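Local coordinates for protein beta-n-acetylhexosaminidase (Streptococcus pneumoniae, PDB 4AZC) that probably removes terminal N-acetylhexosamine residues from glycans, acting as a family 20 glycoside hydrolase with a TIM-barrel catalytic domain, at residues A17-F22 against W329-S334; P224-D229 against K243-S248. All blocks are in the same frame, centred on the assembly; numbering follows the deposited sequence. Where two conformers were deposited one is given.

Both interactions border the pocket that holds the thiazolidine-fused sugar NGW, and they approach it from different parts of one barrel. Interaction 1 joins the loops that follow strands 10-16 and 321-329 and binds the sugar hydroxyls O3, O4 and O6. Interaction 2 pairs two neighbouring strands, 223-227 and 246-249, and presents a phenyl ring to the methyl group C8 on the sulfur-containing five-membered ring. Their centres lie about 23 Å apart, yet they meet beside the ligand, where CH2 of Trp329 packs 4.1 Å from CZ of Phe227. In the chain, interaction 2 is nested within the long excursion that interaction 1 closes.

Interaction 1: residues A17-F22 against W329-S334; sequences AGRKYF and WADRPS. With NGW ((2S,3aR,5R,6S,7R,7aR)-5-(hydroxymethyl)-2-methyl-2,3a,5,6,7,7a-hexahydro-1H-pyrano[3,2-d][1,3]thiazole-6,7-diol), chain K.
Arg19 and Asp331 meet at the sugar hydroxyls of NGW, Asp331 holding O4 and O6, and Arg19 mainly O3. CG of Arg19 stands beside the backbone N (chi1 -73°), and from there the chain runs extended to NE, passing the backbone of Ala330, whose O lies 3.3 Å from CD. At the tip, NH2 gives a fairly straight hydrogen bond of 2.8 Å to O3, whereas the bonds from NH1 to O4 and O3 are bent and weak. Asp331 uses both carboxylate oxygens: OD1 accepts from O4 and OD2 from O6, each at 2.6 Å. OD1 also sits over a face of the guanidinium, 3.6 Å from NH1; it is well out of the guanidinium plane, so this long salt bridge is electrostatic and not a hydrogen bond. Second-shell carboxylates hold the arginine, Asp16 at NH1 and Asp49 at NE. C5 of NGW lies over one face of the Trp329 indole, whose CE3 comes near the plane of the guanidinium at the edge, 3.8 Å from NH1. Farther from the ligand, CB of Lys20 rests 3.7 Å from CB of Ala330. The lysine CG, CD and CE pass Pro333 O before the bend at the last torsion (chi4 62°) brings NZ 2.9 Å from it, nearly in line with that carbonyl; NZ is also bonded to Ala335 O. Short bonds from Asp331 to O4 and O6, with Arg19 on O3, are consistent with recognition of these hydroxyls, which the two charges would probably polarise.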
# COMPACT_ATOMS: atom_id res chain seq x y z
N ALA B 17 -6.83 -1.97 5.31
CA ALA B 17 -7.34 -1.42 6.57
C ALA B 17 -8.26 -0.22 6.32
O ALA B 17 -8.42 0.64 7.18
CB ALA B 17 -6.19 -1.03 7.50
N GLY B 18 -8.83 -0.16 5.12
CA GLY B 18 -9.87 0.80 4.80
C GLY B 18 -11.23 0.15 4.97
O GLY B 18 -12.12 0.72 5.61
N ARG B 19 -11.39 -1.05 4.41
CA ARG B 19 -12.64 -1.80 4.58
C ARG B 19 -12.82 -2.30 6.01
O ARG B 19 -13.93 -2.29 6.55
CB ARG B 19 -12.71 -2.97 3.61
CG ARG B 19 -12.98 -2.60 2.15
CD ARG B 19 -13.34 -3.86 1.39
NE ARG B 19 -13.65 -3.65 -0.02
CZ ARG B 19 -12.80 -3.79 -1.02
NH1 ARG B 19 -11.53 -4.12 -0.78
NH2 ARG B 19 -13.21 -3.61 -2.27
N LYS B 20 -11.72 -2.72 6.63
CA LYS B 20 -11.74 -3.41 7.92
C LYS B 20 -10.78 -2.73 8.87
O LYS B 20 -9.70 -2.31 8.46
CB LYS B 20 -11.34 -4.88 7.72
CG LYS B 20 -11.36 -5.74 8.99
CD LYS B 20 -11.22 -7.21 8.66
CE LYS B 20 -11.15 -8.07 9.92
NZ LYS B 20 -12.39 -7.99 10.77
N TYR B 21 -11.17 -2.60 10.14
CA TYR B 21 -10.28 -2.00 11.14
C TYR B 21 -9.13 -2.92 11.54
O TYR B 21 -9.34 -4.12 11.76
CB TYR B 21 -11.07 -1.54 12.37
CG TYR B 21 -10.22 -0.86 13.42
CD1 TYR B 21 -9.94 0.51 13.34
CD2 TYR B 21 -9.72 -1.58 14.51
CE1 TYR B 21 -9.17 1.13 14.31
CE2 TYR B 21 -8.94 -0.96 15.48
CZ TYR B 21 -8.66 0.39 15.37
OH TYR B 21 -7.89 0.99 16.34
N PHE B 22 -7.93 -2.35 11.64
CA PHE B 22 -6.75 -3.03 12.19
C PHE B 22 -6.17 -2.17 13.32
O PHE B 22 -6.05 -0.95 13.16
CB PHE B 22 -5.67 -3.23 11.12
CG PHE B 22 -5.92 -4.39 10.17
CD1 PHE B 22 -6.80 -4.25 9.10
CD2 PHE B 22 -5.26 -5.60 10.34
CE1 PHE B 22 -7.02 -5.31 8.22
CE2 PHE B 22 -5.46 -6.66 9.46
CZ PHE B 22 -6.36 -6.51 8.39
N TRP B 329 -6.93 -8.53 1.14
CA TRP B 329 -8.14 -7.72 0.93
C TRP B 329 -9.26 -8.12 1.87
O TRP B 329 -9.35 -9.28 2.29
CB TRP B 329 -8.62 -7.84 -0.51
CG TRP B 329 -7.65 -7.35 -1.54
CD1 TRP B 329 -6.84 -8.11 -2.33
CD2 TRP B 329 -7.38 -5.98 -1.89
NE1 TRP B 329 -6.10 -7.31 -3.17
CE2 TRP B 329 -6.41 -6.00 -2.91
CE3 TRP B 329 -7.87 -4.75 -1.44
CZ2 TRP B 329 -5.91 -4.82 -3.50
CZ3 TRP B 329 -7.38 -3.57 -2.03
CH2 TRP B 329 -6.40 -3.63 -3.05
N ALA B 330 -10.11 -7.16 2.21
CA ALA B 330 -11.16 -7.40 3.19
C ALA B 330 -12.56 -7.17 2.62
O ALA B 330 -13.41 -6.53 3.26
CB ALA B 330 -10.92 -6.55 4.43
N ASP B 331 -12.81 -7.72 1.42
CA ASP B 331 -14.09 -7.52 0.69
C ASP B 331 -15.32 -7.69 1.59
O ASP B 331 -16.29 -6.93 1.49
CB ASP B 331 -14.18 -8.45 -0.53
CG ASP B 331 -13.12 -8.15 -1.59
OD1 ASP B 331 -12.01 -7.67 -1.25
OD2 ASP B 331 -13.38 -8.42 -2.78
N ARG B 332 -15.25 -8.71 2.45
CA ARG B 332 -16.22 -8.92 3.51
C ARG B 332 -15.52 -8.56 4.82
O ARG B 332 -14.84 -9.39 5.43
CB ARG B 332 -16.67 -10.39 3.50
CG ARG B 332 -17.44 -10.81 2.24
CD ARG B 332 -17.54 -12.32 2.10
NE ARG B 332 -16.42 -12.90 1.36
CZ ARG B 332 -15.37 -13.50 1.92
NH1 ARG B 332 -15.28 -13.62 3.23
NH2 ARG B 332 -14.41 -13.99 1.16
N PRO B 333 -15.65 -7.29 5.26
CA PRO B 333 -14.83 -6.88 6.41
C PRO B 333 -15.17 -7.56 7.73
O PRO B 333 -14.38 -7.48 8.67
CB PRO B 333 -15.07 -5.37 6.51
CG PRO B 333 -16.40 -5.14 5.82
CD PRO B 333 -16.46 -6.16 4.72
N SER B 334 -16.33 -8.23 7.81
CA SER B 334 -16.68 -8.95 9.05
C SER B 334 -15.93 -10.27 9.19
O SER B 334 -15.86 -10.81 10.29
CB SER B 334 -18.20 -9.14 9.20
OG SER B 334 -18.71 -9.97 8.17
O4 NGW K . -10.67 -6.00 -2.68
C4 NGW K . -10.67 -5.97 -4.10
C3 NGW K . -10.17 -4.61 -4.57
C5 NGW K . -9.73 -7.07 -4.61
O3 NGW K . -11.00 -3.58 -4.04
C2 NGW K . -10.14 -4.58 -6.12
N2 NGW K . -9.39 -3.40 -6.63
C1 NGW K . -9.42 -5.81 -6.71
C7 NGW K . -7.96 -3.55 -6.30
C8 NGW K . -7.13 -2.71 -7.27
S1 NGW K . -7.65 -5.34 -6.51
O5 NGW K . -9.80 -7.07 -6.05
C6 NGW K . -10.16 -8.46 -4.11
O6 NGW K . -11.51 -8.74 -4.50

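Interaction 2: residues P224-D229 against K243-S248; sequences PMAFND and KDVLIS. With NGW ((2S,3aR,5R,6S,7R,7aR)-5-(hydroxymethyl)-2-methyl-2,3a,5,6,7,7a-hexahydro-1H-pyrano[3,2-d][1,3]thiazole-6,7-diol), chain K.
Pro224 opens the pairing through its carbonyl O, which accepts the N-H of Leu246 at 2.8 Å, while its ring carbon CG approaches Asp244 O. Met225 is in register with Leu246, and the two side chains run out from the same sheet face next to each other. Met225 leaves the strand with CG opposite the backbone N (chi1 -167°), and the chain then bends at its third torsion; SD packs 4.0 Å from CD2 of Leu246, and CE reaches CB of Ser248. On the other sheet face, Ala226 puts its CB 3.9 Å from CG1 of Val245. Its backbone takes two bonds, N to Leu246 O and O from Ser248 N. Phe227 returns to the face of Met225. C8 of NGW sits over the centre of its ring, 3.5 Å above the plane, while OG of Ser248 comes obliquely to within 3.4 Å of CD1; that hydroxyl is hydrogen-bonded to Thr275. Asn228 follows with a weak bond from N to Ser248 O, and its CB meets CG2 of Ile247 at 3.5 Å. Its amide turns to the backbone at and beyond the end of strand 246-249, OD1 to Trp250 N and ND2 to Ser251 O. Adjacent parallel strands that deliver a pocket residue at their C-terminal ends are typical of the TIM barrel, and here Phe227, at the end of its strand, forms part of the wall around C8.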
# COMPACT_ATOMS: atom_id res chain seq x y z
N PRO B 224 3.51 9.75 -6.78
CA PRO B 224 2.14 9.28 -6.98
C PRO B 224 2.08 7.81 -7.41
O PRO B 224 2.86 7.38 -8.26
CB PRO B 224 1.60 10.18 -8.10
CG PRO B 224 2.82 10.65 -8.82
CD PRO B 224 3.91 10.74 -7.80
N MET B 225 1.17 7.07 -6.77
CA MET B 225 0.86 5.71 -7.16
C MET B 225 -0.65 5.66 -7.44
O MET B 225 -1.43 6.34 -6.76
CB MET B 225 1.23 4.74 -6.04
CG MET B 225 1.24 3.24 -6.42
SD MET B 225 1.92 2.29 -5.04
CE MET B 225 0.58 1.23 -4.55
N ALA B 226 -1.04 4.88 -8.44
CA ALA B 226 -2.45 4.54 -8.70
C ALA B 226 -2.54 3.11 -9.21
O ALA B 226 -1.54 2.57 -9.69
CB ALA B 226 -3.07 5.50 -9.71
N PHE B 227 -3.72 2.50 -9.09
CA PHE B 227 -3.96 1.20 -9.77
C PHE B 227 -4.13 1.43 -11.27
O PHE B 227 -4.38 2.55 -11.71
CB PHE B 227 -5.16 0.46 -9.16
CG PHE B 227 -4.98 0.13 -7.71
CD1 PHE B 227 -4.05 -0.83 -7.31
CD2 PHE B 227 -5.73 0.78 -6.74
CE1 PHE B 227 -3.87 -1.14 -5.97
CE2 PHE B 227 -5.57 0.48 -5.39
CZ PHE B 227 -4.63 -0.48 -5.00
N ASN B 228 -3.97 0.38 -12.06
CA ASN B 228 -3.89 0.53 -13.52
C ASN B 228 -5.21 0.77 -14.22
O ASN B 228 -5.23 1.31 -15.34
CB ASN B 228 -3.21 -0.70 -14.15
CG ASN B 228 -3.99 -1.99 -13.92
OD1 ASN B 228 -3.88 -2.61 -12.86
ND2 ASN B 228 -4.73 -2.42 -14.92
N ASP B 229 -6.31 0.36 -13.57
CA ASP B 229 -7.65 0.31 -14.18
C ASP B 229 -8.00 1.46 -15.12
O ASP B 229 -8.34 1.24 -16.29
CB ASP B 229 -8.73 0.24 -13.09
CG ASP B 229 -8.57 -0.96 -12.18
OD1 ASP B 229 -7.43 -1.22 -11.71
OD2 ASP B 229 -9.58 -1.64 -11.92
N LYS B 243 2.48 10.95 -16.75
CA LYS B 243 3.42 9.85 -17.02
C LYS B 243 4.28 9.49 -15.81
O LYS B 243 5.00 8.50 -15.83
CB LYS B 243 4.33 10.17 -18.22
CG LYS B 243 3.60 10.46 -19.53
CD LYS B 243 2.68 9.29 -19.94
CE LYS B 243 2.13 9.49 -21.33
NZ LYS B 243 1.36 10.78 -21.41
N ASP B 244 4.20 10.29 -14.75
CA ASP B 244 5.03 10.09 -13.56
C ASP B 244 4.42 9.15 -12.53
O ASP B 244 5.06 8.82 -11.52
CB ASP B 244 5.37 11.44 -12.92
CG ASP B 244 6.21 12.33 -13.84
OD1 ASP B 244 7.12 11.81 -14.51
OD2 ASP B 244 5.94 13.55 -13.90
N VAL B 245 3.18 8.74 -12.76
CA VAL B 245 2.47 7.90 -11.81
C VAL B 245 3.07 6.49 -11.82
O VAL B 245 3.20 5.88 -12.88
CB VAL B 245 0.95 7.81 -12.14
CG1 VAL B 245 0.23 6.88 -11.17
CG2 VAL B 245 0.30 9.20 -12.15
N LEU B 246 3.45 6.00 -10.64
CA LEU B 246 3.79 4.59 -10.45
C LEU B 246 2.51 3.77 -10.54
O LEU B 246 1.58 3.96 -9.76
CB LEU B 246 4.48 4.37 -9.10
CG LEU B 246 4.78 2.94 -8.63
CD1 LEU B 246 5.82 2.28 -9.52
CD2 LEU B 246 5.25 2.94 -7.19
N ILE B 247 2.46 2.84 -11.48
CA ILE B 247 1.28 2.01 -11.69
C ILE B 247 1.32 0.73 -10.88
O ILE B 247 2.21 -0.10 -11.08
CB ILE B 247 1.10 1.64 -13.19
CG1 ILE B 247 1.03 2.91 -14.05
CG2 ILE B 247 -0.12 0.78 -13.38
CD1 ILE B 247 -0.14 3.84 -13.71
N SER B 248 0.36 0.57 -9.98
CA SER B 248 0.12 -0.72 -9.33
C SER B 248 -0.72 -1.57 -10.30
O SER B 248 -1.95 -1.39 -10.41
CB SER B 248 -0.59 -0.53 -7.98
OG SER B 248 -0.81 -1.77 -7.33
O4 NGW K . -10.67 -6.00 -2.68
C4 NGW K . -10.67 -5.97 -4.10
C3 NGW K . -10.17 -4.61 -4.57
C5 NGW K . -9.73 -7.07 -4.61
O3 NGW K . -11.00 -3.58 -4.04
C2 NGW K . -10.14 -4.58 -6.12
N2 NGW K . -9.39 -3.40 -6.63
C1 NGW K . -9.42 -5.81 -6.71
C7 NGW K . -7.96 -3.55 -6.30
C8 NGW K . -7.13 -2.71 -7.27
S1 NGW K . -7.65 -5.34 -6.51
O5 NGW K . -9.80 -7.07 -6.05
C6 NGW K . -10.16 -8.46 -4.11
O6 NGW K . -11.51 -8.74 -4.50